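Local coordinates for protein alpha-14 giardin (Giardia lamblia, PDB 3CHJ) that binds calcium and, as a member of the annexin family, may act as a calcium-regulated structural element linking the phospholipid bilayer to the underlying axoneme, at residues R82-C87 / R120-Q125; E88-A93 / K102-V107; D168-R173 / A210-D215. All coordinates share one frame; numbering follows the deposited sequence.

Contact 1. Residues R82-C87 / R120-Q125; sequences RAQLLC and RQLYYQ
L122 reaches from helix 113-127 against A83, Q84 and C87 of helix 82-94. Its CB starts beside the sulfur of C87, 4.0 Å from SG, and L122 CG is as near, 3.9 Å from C87 SG. Because CG is anti to the backbone N (chi1 -176°), the fork of the leucine is carried outward to the other helix. CD2 is the branch that arrives: it lies 3.8 Å from A83 CB and also rests on the main chain of A83. The bent side chain of Q84 crosses L122 at about a right angle, bringing OE1 to 4.1 Å from L122 CD2, while Q84 NE2 is hydrogen-bonded to E88. Both helices belong to the all-helical annexin fold; here their local axes cross at 65° with a closest approach of 9.6 Å, and the contact rests on A83, Q84, C87, L122 and Y123. C87, one turn after A83 on helix 82-94, meets Y123 of helix 113-127. The CE1 of Y123 places the ring edge 3.5 Å from C87 O, near the ring plane, and CD1 lies 4.0 Å from C87 CB. The sulfur keeps to the ring edge as well, with SG 5.4 Å from the centroid of the Y123 ring and 79° off its normal, an edge-on cysteine sulfur-aromatic contact. Beyond C87, the Y123 ring also meets that of Y127, further along its own helix.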
loop_
_atom_site.group_PDB
_atom_site.type_symbol
_atom_site.label_atom_id
_atom_site.label_comp_id
_atom_site.label_asym_id
_atom_site.label_seq_id
_atom_site.Cartn_x
_atom_site.Cartn_y
_atom_site.Cartn_z
ATOM N N ARG A 82 -11.807 0.852 2.950
ATOM C CA ARG A 82 -10.348 0.810 3.142
ATOM C C ARG A 82 -9.911 0.061 4.405
ATOM O O ARG A 82 -9.065 -0.845 4.365
ATOM C CB ARG A 82 -9.827 2.247 3.183
ATOM C CG ARG A 82 -8.405 2.420 3.667
ATOM C CD ARG A 82 -8.032 3.899 3.697
ATOM N NE ARG A 82 -6.598 4.085 3.482
ATOM C CZ ARG A 82 -5.972 3.717 2.367
ATOM N NH1 ARG A 82 -6.654 3.145 1.383
ATOM N NH2 ARG A 82 -4.670 3.906 2.233
ATOM N N ALA A 83 -10.483 0.453 5.539
ATOM C CA ALA A 83 -10.085 -0.126 6.817
ATOM C C ALA A 83 -10.321 -1.632 6.830
ATOM O O ALA A 83 -9.505 -2.390 7.355
ATOM C CB ALA A 83 -10.824 0.556 7.962
ATOM N N GLN A 84 -11.443 -2.063 6.260
ATOM C CA GLN A 84 -11.767 -3.481 6.161
ATOM C C GLN A 84 -10.731 -4.223 5.302
ATOM O O GLN A 84 -10.212 -5.268 5.694
ATOM C CB GLN A 84 -13.162 -3.648 5.547
ATOM C CG GLN A 84 -13.646 -5.075 5.566
ATOM C CD GLN A 84 -14.123 -5.500 6.945
ATOM O OE1 GLN A 84 -14.675 -4.698 7.705
ATOM N NE2 GLN A 84 -13.918 -6.771 7.271
ATOM N N LEU A 85 -10.430 -3.647 4.140
ATOM C CA LEU A 85 -9.435 -4.195 3.259
ATOM C C LEU A 85 -8.095 -4.356 4.000
ATOM O O LEU A 85 -7.490 -5.437 3.933
ATOM C CB LEU A 85 -9.282 -3.314 2.015
ATOM C CG LEU A 85 -8.120 -3.713 1.114
ATOM C CD1 LEU A 85 -8.384 -5.080 0.509
ATOM C CD2 LEU A 85 -7.905 -2.644 0.054
ATOM N N LEU A 86 -7.644 -3.311 4.707
ATOM C CA LEU A 86 -6.355 -3.396 5.412
ATOM C C LEU A 86 -6.331 -4.534 6.431
ATOM O O LEU A 86 -5.345 -5.281 6.521
ATOM C CB LEU A 86 -6.014 -2.064 6.094
ATOM C CG LEU A 86 -5.943 -0.843 5.165
ATOM C CD1 LEU A 86 -5.753 0.453 5.943
ATOM C CD2 LEU A 86 -4.848 -0.992 4.129
ATOM N N CYS A 87 -7.413 -4.674 7.203
ATOM C CA CYS A 87 -7.489 -5.750 8.189
ATOM C C CYS A 87 -7.479 -7.124 7.517
ATOM O O CYS A 87 -6.797 -8.040 7.965
ATOM C CB CYS A 87 -8.761 -5.625 9.040
ATOM S SG CYS A 87 -8.702 -4.251 10.180
ATOM N N ARG A 120 -6.353 -1.011 14.363
ATOM C CA ARG A 120 -6.080 -1.781 15.582
ATOM C C ARG A 120 -7.397 -2.224 16.194
ATOM O O ARG A 120 -7.558 -3.370 16.569
ATOM C CB ARG A 120 -5.327 -0.955 16.628
ATOM C CG ARG A 120 -3.915 -0.624 16.235
ATOM C CD ARG A 120 -3.325 0.268 17.321
ATOM N NE ARG A 120 -2.009 0.712 16.909
ATOM C CZ ARG A 120 -1.535 1.941 17.076
ATOM N NH1 ARG A 120 -2.268 2.894 17.667
ATOM N NH2 ARG A 120 -0.310 2.203 16.646
ATOM N N GLN A 121 -8.339 -1.289 16.258
ATOM C CA GLN A 121 -9.638 -1.557 16.863
ATOM C C GLN A 121 -10.497 -2.476 15.981
ATOM O O GLN A 121 -11.058 -3.485 16.455
ATOM C CB GLN A 121 -10.350 -0.218 17.113
ATOM C CG GLN A 121 -9.633 0.663 18.154
ATOM C CD GLN A 121 -10.267 2.041 18.359
ATOM O OE1 GLN A 121 -9.581 3.072 18.284
ATOM N NE2 GLN A 121 -11.559 2.067 18.645
ATOM N N LEU A 122 -10.545 -2.151 14.689
ATOM C CA LEU A 122 -11.318 -2.959 13.745
ATOM C C LEU A 122 -10.788 -4.383 13.664
ATOM O O LEU A 122 -11.566 -5.340 13.601
ATOM C CB LEU A 122 -11.371 -2.317 12.357
ATOM C CG LEU A 122 -12.256 -3.071 11.363
ATOM C CD1 LEU A 122 -13.732 -3.214 11.854
ATOM C CD2 LEU A 122 -12.207 -2.398 10.002
ATOM N N TYR A 123 -9.461 -4.528 13.666
ATOM C CA TYR A 123 -8.856 -5.865 13.644
ATOM C C TYR A 123 -9.325 -6.727 14.819
ATOM O O TYR A 123 -9.674 -7.899 14.660
ATOM C CB TYR A 123 -7.310 -5.787 13.649
ATOM C CG TYR A 123 -6.675 -7.082 13.186
ATOM C CD1 TYR A 123 -6.429 -7.294 11.816
ATOM C CD2 TYR A 123 -6.343 -8.094 14.088
ATOM C CE1 TYR A 123 -5.893 -8.482 11.368
ATOM C CE2 TYR A 123 -5.784 -9.290 13.650
ATOM C CZ TYR A 123 -5.578 -9.482 12.286
ATOM O OH TYR A 123 -5.054 -10.653 11.808
ATOM N N TYR A 124 -9.305 -6.134 16.009
ATOM C CA TYR A 124 -9.765 -6.829 17.190
ATOM C C TYR A 124 -11.249 -7.190 17.067
ATOM O O TYR A 124 -11.639 -8.296 17.439
ATOM C CB TYR A 124 -9.512 -5.987 18.449
ATOM C CG TYR A 124 -9.972 -6.728 19.670
ATOM C CD1 TYR A 124 -11.225 -6.462 20.232
ATOM C CD2 TYR A 124 -9.183 -7.724 20.231
ATOM C CE1 TYR A 124 -11.672 -7.162 21.366
ATOM C CE2 TYR A 124 -9.615 -8.440 21.351
ATOM C CZ TYR A 124 -10.858 -8.151 21.906
ATOM O OH TYR A 124 -11.261 -8.879 23.013
ATOM N N GLN A 125 -12.061 -6.267 16.558
ATOM C CA GLN A 125 -13.504 -6.559 16.365
ATOM C C GLN A 125 -13.776 -7.696 15.403
ATOM O O GLN A 125 -14.699 -8.469 15.605
ATOM C CB GLN A 125 -14.285 -5.315 15.965
ATOM C CG GLN A 125 -14.286 -4.227 17.038
ATOM C CD GLN A 125 -14.759 -4.705 18.427
ATOM O OE1 GLN A 125 -14.275 -4.219 19.465
ATOM N NE2 GLN A 125 -15.711 -5.635 18.451
#

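Contact 2. Residues E88-A93 / K102-V107; sequences ELIRGA and KCLVDV
L89, I90 and A93 meet C103, L104 and V107 through aliphatic branches and one sulfur, with no flat side-chain group from either segment in the contact; R267 of helix 262-272 lies against L89 and C103, and the Y123 ring against I90. The two segments form an antiparallel helix pair of the annexin fold, with local axes 9.1 Å apart at closest and an angle of 159° between their directions. V107 works as a fork. Its CG1, anti to the backbone N (chi1 171°), lies 4.1 Å from I90 CG1, while V107 CG2 lies 4.0 Å from L89 CB. L104 uses one branch: CD2 touches I90 CG2 at 4.0 Å and A93 CB at 3.8 Å, with the leucine and isoleucine side chains crossing at about a right angle. A93 presents just its methyl, CB, 3.9 Å from C103 CB. D106 takes no part in the pair; its carboxylate is held by salt bridges to R264 and R267 and by a hydrogen bond to Y231. C103, with SG anti to its backbone N, points the sulfur at helix 82-94, where C103 SG lies 3.7 Å from L89 O.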
loop_
_atom_site.group_PDB
_atom_site.type_symbol
_atom_site.label_atom_id
_atom_site.label_comp_id
_atom_site.label_asym_id
_atom_site.label_seq_id
_atom_site.Cartn_x
_atom_site.Cartn_y
_atom_site.Cartn_z
ATOM N N GLU A 88 -8.258 -7.263 6.452
ATOM C CA GLU A 88 -8.309 -8.538 5.725
ATOM C C GLU A 88 -6.953 -8.909 5.125
ATOM O O GLU A 88 -6.582 -10.090 5.113
ATOM C CB GLU A 88 -9.378 -8.528 4.647
ATOM C CG GLU A 88 -10.779 -8.375 5.225
ATOM C CD GLU A 88 -11.845 -8.342 4.146
ATOM O OE1 GLU A 88 -11.485 -8.530 2.972
ATOM O OE2 GLU A 88 -13.032 -8.133 4.481
ATOM N N LEU A 89 -6.214 -7.910 4.647
ATOM C CA LEU A 89 -4.872 -8.182 4.106
ATOM C C LEU A 89 -3.913 -8.663 5.201
ATOM O O LEU A 89 -3.164 -9.602 4.996
ATOM C CB LEU A 89 -4.277 -6.948 3.415
ATOM C CG LEU A 89 -4.989 -6.546 2.119
ATOM C CD1 LEU A 89 -4.498 -5.169 1.646
ATOM C CD2 LEU A 89 -4.744 -7.582 1.026
ATOM N N ILE A 90 -3.948 -8.013 6.361
ATOM C CA ILE A 90 -3.108 -8.449 7.501
ATOM C C ILE A 90 -3.484 -9.857 7.969
ATOM O O ILE A 90 -2.613 -10.684 8.209
ATOM C CB ILE A 90 -3.193 -7.449 8.670
ATOM C CG1 ILE A 90 -2.565 -6.129 8.245
ATOM C CG2 ILE A 90 -2.551 -8.027 9.934
ATOM C CD1 ILE A 90 -2.920 -5.002 9.195
ATOM N N ARG A 91 -4.782 -10.128 8.064
ATOM C CA ARG A 91 -5.265 -11.465 8.396
ATOM C C ARG A 91 -4.783 -12.519 7.382
ATOM O O ARG A 91 -4.268 -13.581 7.774
ATOM C CB ARG A 91 -6.783 -11.449 8.462
ATOM C CG ARG A 91 -7.411 -12.823 8.700
ATOM C CD ARG A 91 -7.237 -13.336 10.132
ATOM N NE ARG A 91 -8.001 -14.580 10.300
ATOM C CZ ARG A 91 -8.266 -15.174 11.458
ATOM N NH1 ARG A 91 -7.855 -14.658 12.604
ATOM N NH2 ARG A 91 -8.965 -16.304 11.464
ATOM N N GLY A 92 -4.945 -12.217 6.094
ATOM C CA GLY A 92 -4.503 -13.111 5.020
ATOM C C GLY A 92 -3.016 -13.405 5.095
ATOM O O GLY A 92 -2.565 -14.517 4.780
ATOM N N ALA A 93 -2.241 -12.415 5.538
ATOM C CA ALA A 93 -0.789 -12.543 5.570
ATOM C C ALA A 93 -0.295 -13.310 6.796
ATOM O O ALA A 93 0.877 -13.671 6.861
ATOM C CB ALA A 93 -0.133 -11.157 5.520
ATOM N N LYS A 102 6.061 -9.560 3.134
ATOM C CA LYS A 102 5.988 -8.457 2.166
ATOM C C LYS A 102 4.649 -7.732 2.292
ATOM O O LYS A 102 4.609 -6.500 2.199
ATOM C CB LYS A 102 6.146 -8.956 0.718
ATOM C CG LYS A 102 7.526 -9.482 0.337
ATOM C CD LYS A 102 7.593 -9.902 -1.138
ATOM C CE LYS A 102 6.592 -10.982 -1.523
ATOM N NZ LYS A 102 6.466 -11.159 -3.030
ATOM N N CYS A 103 3.563 -8.483 2.460
ATOM C CA CYS A 103 2.236 -7.882 2.590
ATOM C C CYS A 103 2.141 -7.011 3.830
ATOM O O CYS A 103 1.628 -5.904 3.768
ATOM C CB CYS A 103 1.178 -8.976 2.619
ATOM S SG CYS A 103 -0.505 -8.334 2.680
ATOM N N LEU A 104 2.671 -7.504 4.950
ATOM C CA LEU A 104 2.620 -6.768 6.214
ATOM C C LEU A 104 3.408 -5.464 6.062
ATOM O O LEU A 104 2.986 -4.431 6.547
ATOM C CB LEU A 104 3.181 -7.648 7.342
ATOM C CG LEU A 104 2.306 -8.872 7.646
ATOM C CD1 LEU A 104 2.963 -9.701 8.777
ATOM C CD2 LEU A 104 0.893 -8.465 7.998
ATOM N N VAL A 105 4.562 -5.521 5.395
ATOM C CA VAL A 105 5.341 -4.303 5.117
ATOM C C VAL A 105 4.565 -3.325 4.230
ATOM O O VAL A 105 4.436 -2.136 4.566
ATOM C CB VAL A 105 6.706 -4.677 4.524
ATOM C CG1 VAL A 105 7.480 -3.431 3.984
ATOM C CG2 VAL A 105 7.524 -5.414 5.618
ATOM N N ASP A 106 3.993 -3.838 3.143
ATOM C CA ASP A 106 3.268 -2.985 2.200
ATOM C C ASP A 106 2.120 -2.265 2.881
ATOM O O ASP A 106 1.840 -1.097 2.568
ATOM C CB ASP A 106 2.669 -3.818 1.068
ATOM C CG ASP A 106 3.704 -4.296 0.058
ATOM O OD1 ASP A 106 4.881 -3.837 0.062
ATOM O OD2 ASP A 106 3.295 -5.141 -0.768
ATOM N N VAL A 107 1.431 -2.967 3.778
ATOM C CA VAL A 107 0.242 -2.402 4.418
ATOM C C VAL A 107 0.641 -1.418 5.500
ATOM O O VAL A 107 0.241 -0.245 5.481
ATOM C CB VAL A 107 -0.654 -3.507 5.010
ATOM C CG1 VAL A 107 -1.766 -2.896 5.864
ATOM C CG2 VAL A 107 -1.234 -4.371 3.882
#

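Contact 3. Residues D168-R173 / A210-D215; sequences DLVLVR and AKYNGD
R173 joins Y212 and D215 through the whole length of its side chain. The carboxylate of D215 presents a single oxygen to the end of the guanidinium: R173 NH1 donates to D215 OD2 at 2.8 Å, nearly straight at 164°, using the lone pair that points away from the other oxygen. The second bond of this salt bridge, from R173 NH2 to D215 OD2, is longer at 3.3 Å and bent to 136°. OD2 lies practically in the guanidinium plane for both. NH1 has a further hydrogen-bond partner in the hydroxyl of Y208, and NE forms a salt bridge with E177, so all three guanidinium nitrogens are engaged, which should fix the rotation of the group. With CG anti to the backbone N and a bend at chi2, the R173 chain lays CD and the guanidinium over the Y212 ring in an offset cation-pi stack, centres 4.3 Å apart and planes within 7°. R173 CD sits straight over the ring face, 3.8 Å from the Y212 centroid, as a CH-pi contact, and R173 CB lies 3.4 Å from Y212 OH. The opposite face of the ring is covered by CG of K211. L169 adds an apolar touch, its CG 3.9 Å from Y212 CE2, and L169 CD2 reaches K211 CD at 3.7 Å. Y212 leaves the helical conformation after helix 198-211 and opens a type I' turn to D215, closed by D215 N bonding Y212 O at 3.0 Å; this turn brings the carboxylate round to R173. The contact lies at the surface of the annexin fold, where helix 162-177, which runs on to A175 of the calcium site, meets the end of helix 198-211: L169 packs on L204 and M207 of the latter, and V172 on W189 and I192 of helix 186-195.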
loop_
_atom_site.group_PDB
_atom_site.type_symbol
_atom_site.label_atom_id
_atom_site.label_comp_id
_atom_site.label_asym_id
_atom_site.label_seq_id
_atom_site.Cartn_x
_atom_site.Cartn_y
_atom_site.Cartn_z
ATOM N N ASP A 168 18.859 14.203 15.602
ATOM C CA ASP A 168 18.648 12.960 14.850
ATOM C C ASP A 168 19.357 12.963 13.503
ATOM O O ASP A 168 19.755 11.903 13.012
ATOM C CB ASP A 168 17.163 12.700 14.638
ATOM C CG ASP A 168 16.464 12.294 15.907
ATOM O OD1 ASP A 168 17.159 11.892 16.879
ATOM O OD2 ASP A 168 15.219 12.374 15.922
ATOM N N LEU A 169 19.528 14.145 12.922
ATOM C CA LEU A 169 20.244 14.279 11.650
ATOM C C LEU A 169 21.690 13.815 11.789
ATOM O O LEU A 169 22.207 13.060 10.953
ATOM C CB LEU A 169 20.198 15.737 11.185
ATOM C CG LEU A 169 20.807 16.041 9.829
ATOM C CD1 LEU A 169 20.134 15.174 8.765
ATOM C CD2 LEU A 169 20.624 17.494 9.530
ATOM N N VAL A 170 22.351 14.278 12.851
ATOM C CA VAL A 170 23.707 13.869 13.139
ATOM C C VAL A 170 23.772 12.358 13.373
ATOM O O VAL A 170 24.667 11.663 12.868
ATOM C CB VAL A 170 24.259 14.666 14.344
ATOM C CG1 VAL A 170 25.577 14.109 14.794
ATOM C CG2 VAL A 170 24.396 16.149 13.949
ATOM N N LEU A 171 22.797 11.847 14.120
ATOM C CA LEU A 171 22.731 10.422 14.426
ATOM C C LEU A 171 22.496 9.539 13.189
ATOM O O LEU A 171 23.154 8.502 13.022
ATOM C CB LEU A 171 21.653 10.166 15.487
ATOM C CG LEU A 171 22.029 10.691 16.883
ATOM C CD1 LEU A 171 20.800 10.680 17.769
ATOM C CD2 LEU A 171 23.151 9.859 17.486
ATOM N N VAL A 172 21.581 9.972 12.320
ATOM C CA VAL A 172 21.318 9.176 11.121
ATOM C C VAL A 172 22.468 9.226 10.102
ATOM O O VAL A 172 22.765 8.225 9.446
ATOM C CB VAL A 172 19.934 9.449 10.482
ATOM C CG1 VAL A 172 19.910 10.697 9.574
ATOM C CG2 VAL A 172 19.492 8.189 9.714
ATOM N N ARG A 173 23.130 10.377 10.011
ATOM C CA ARG A 173 24.350 10.462 9.211
ATOM C C ARG A 173 25.419 9.498 9.718
ATOM O O ARG A 173 26.055 8.793 8.932
ATOM C CB ARG A 173 24.891 11.890 9.162
ATOM C CG ARG A 173 26.221 12.005 8.440
ATOM C CD ARG A 173 26.069 11.749 6.939
ATOM N NE ARG A 173 27.243 12.223 6.190
ATOM C CZ ARG A 173 27.275 12.402 4.871
ATOM N NH1 ARG A 173 26.217 12.126 4.123
ATOM N NH2 ARG A 173 28.382 12.851 4.288
ATOM N N ALA A 210 20.684 19.589 2.782
ATOM C CA ALA A 210 21.197 20.937 3.071
ATOM C C ALA A 210 22.531 20.873 3.801
ATOM O O ALA A 210 23.451 21.645 3.504
ATOM C CB ALA A 210 20.190 21.714 3.877
ATOM N N LYS A 211 22.643 19.937 4.743
ATOM C CA LYS A 211 23.813 19.839 5.611
ATOM C C LYS A 211 24.970 19.055 4.986
ATOM O O LYS A 211 26.133 19.378 5.246
ATOM C CB LYS A 211 23.423 19.233 6.969
ATOM C CG LYS A 211 24.556 19.258 8.006
ATOM C CD LYS A 211 24.103 18.649 9.330
ATOM C CE LYS A 211 25.225 18.632 10.357
ATOM N NZ LYS A 211 25.533 20.019 10.851
ATOM N N TYR A 212 24.652 18.035 4.173
ATOM C CA TYR A 212 25.646 17.103 3.643
ATOM C C TYR A 212 25.911 17.243 2.150
ATOM O O TYR A 212 26.042 16.249 1.425
ATOM C CB TYR A 212 25.305 15.659 4.053
ATOM C CG TYR A 212 25.216 15.532 5.558
ATOM C CD1 TYR A 212 26.337 15.740 6.361
ATOM C CD2 TYR A 212 24.006 15.219 6.183
ATOM C CE1 TYR A 212 26.252 15.650 7.752
ATOM C CE2 TYR A 212 23.910 15.118 7.580
ATOM C CZ TYR A 212 25.040 15.336 8.352
ATOM O OH TYR A 212 24.979 15.251 9.724
ATOM N N ASN A 213 26.007 18.505 1.731
ATOM C CA ASN A 213 26.408 18.881 0.380
ATOM C C ASN A 213 25.608 18.161 -0.700
ATOM O O ASN A 213 26.179 17.671 -1.678
ATOM C CB ASN A 213 27.911 18.643 0.190
ATOM C CG ASN A 213 28.461 19.325 -1.068
ATOM O OD1 ASN A 213 28.123 20.474 -1.381
ATOM N ND2 ASN A 213 29.303 18.612 -1.789
ATOM N N GLY A 214 24.289 18.088 -0.493
ATOM C CA GLY A 214 23.371 17.500 -1.468
ATOM C C GLY A 214 23.230 15.985 -1.442
ATOM O O GLY A 214 22.524 15.416 -2.284
ATOM N N ASP A 215 23.885 15.319 -0.487
ATOM C CA ASP A 215 23.723 13.866 -0.329
ATOM C C ASP A 215 22.256 13.560 -0.064
ATOM O O ASP A 215 21.542 14.411 0.439
ATOM C CB ASP A 215 24.557 13.311 0.821
ATOM C CG ASP A 215 26.040 13.140 0.482
ATOM O OD1 ASP A 215 26.474 13.382 -0.679
ATOM O OD2 ASP A 215 26.785 12.737 1.411
#

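How the contacts relate
Contacts 1 and 2 share helix 82-94 and lie 11 Å apart between centres; contact 2 falls within the chain span bounded by the segments of contact 1. Y123 ties them together, with its OH 3.5 Å from R91 CA and its CE1 3.7 Å from I90 CG2, while L86 CD2 packs 4.0 Å from V107 CG1. Contact 3 comes later in the chain and stands apart, its centre 37 Å from that of contact 1 and 33 Å from that of contact 2. It is the one near a bound calcium ion: the R173 side chain is about 10 Å away from the metal, whose site includes A175, T178, G180, E185 and E224.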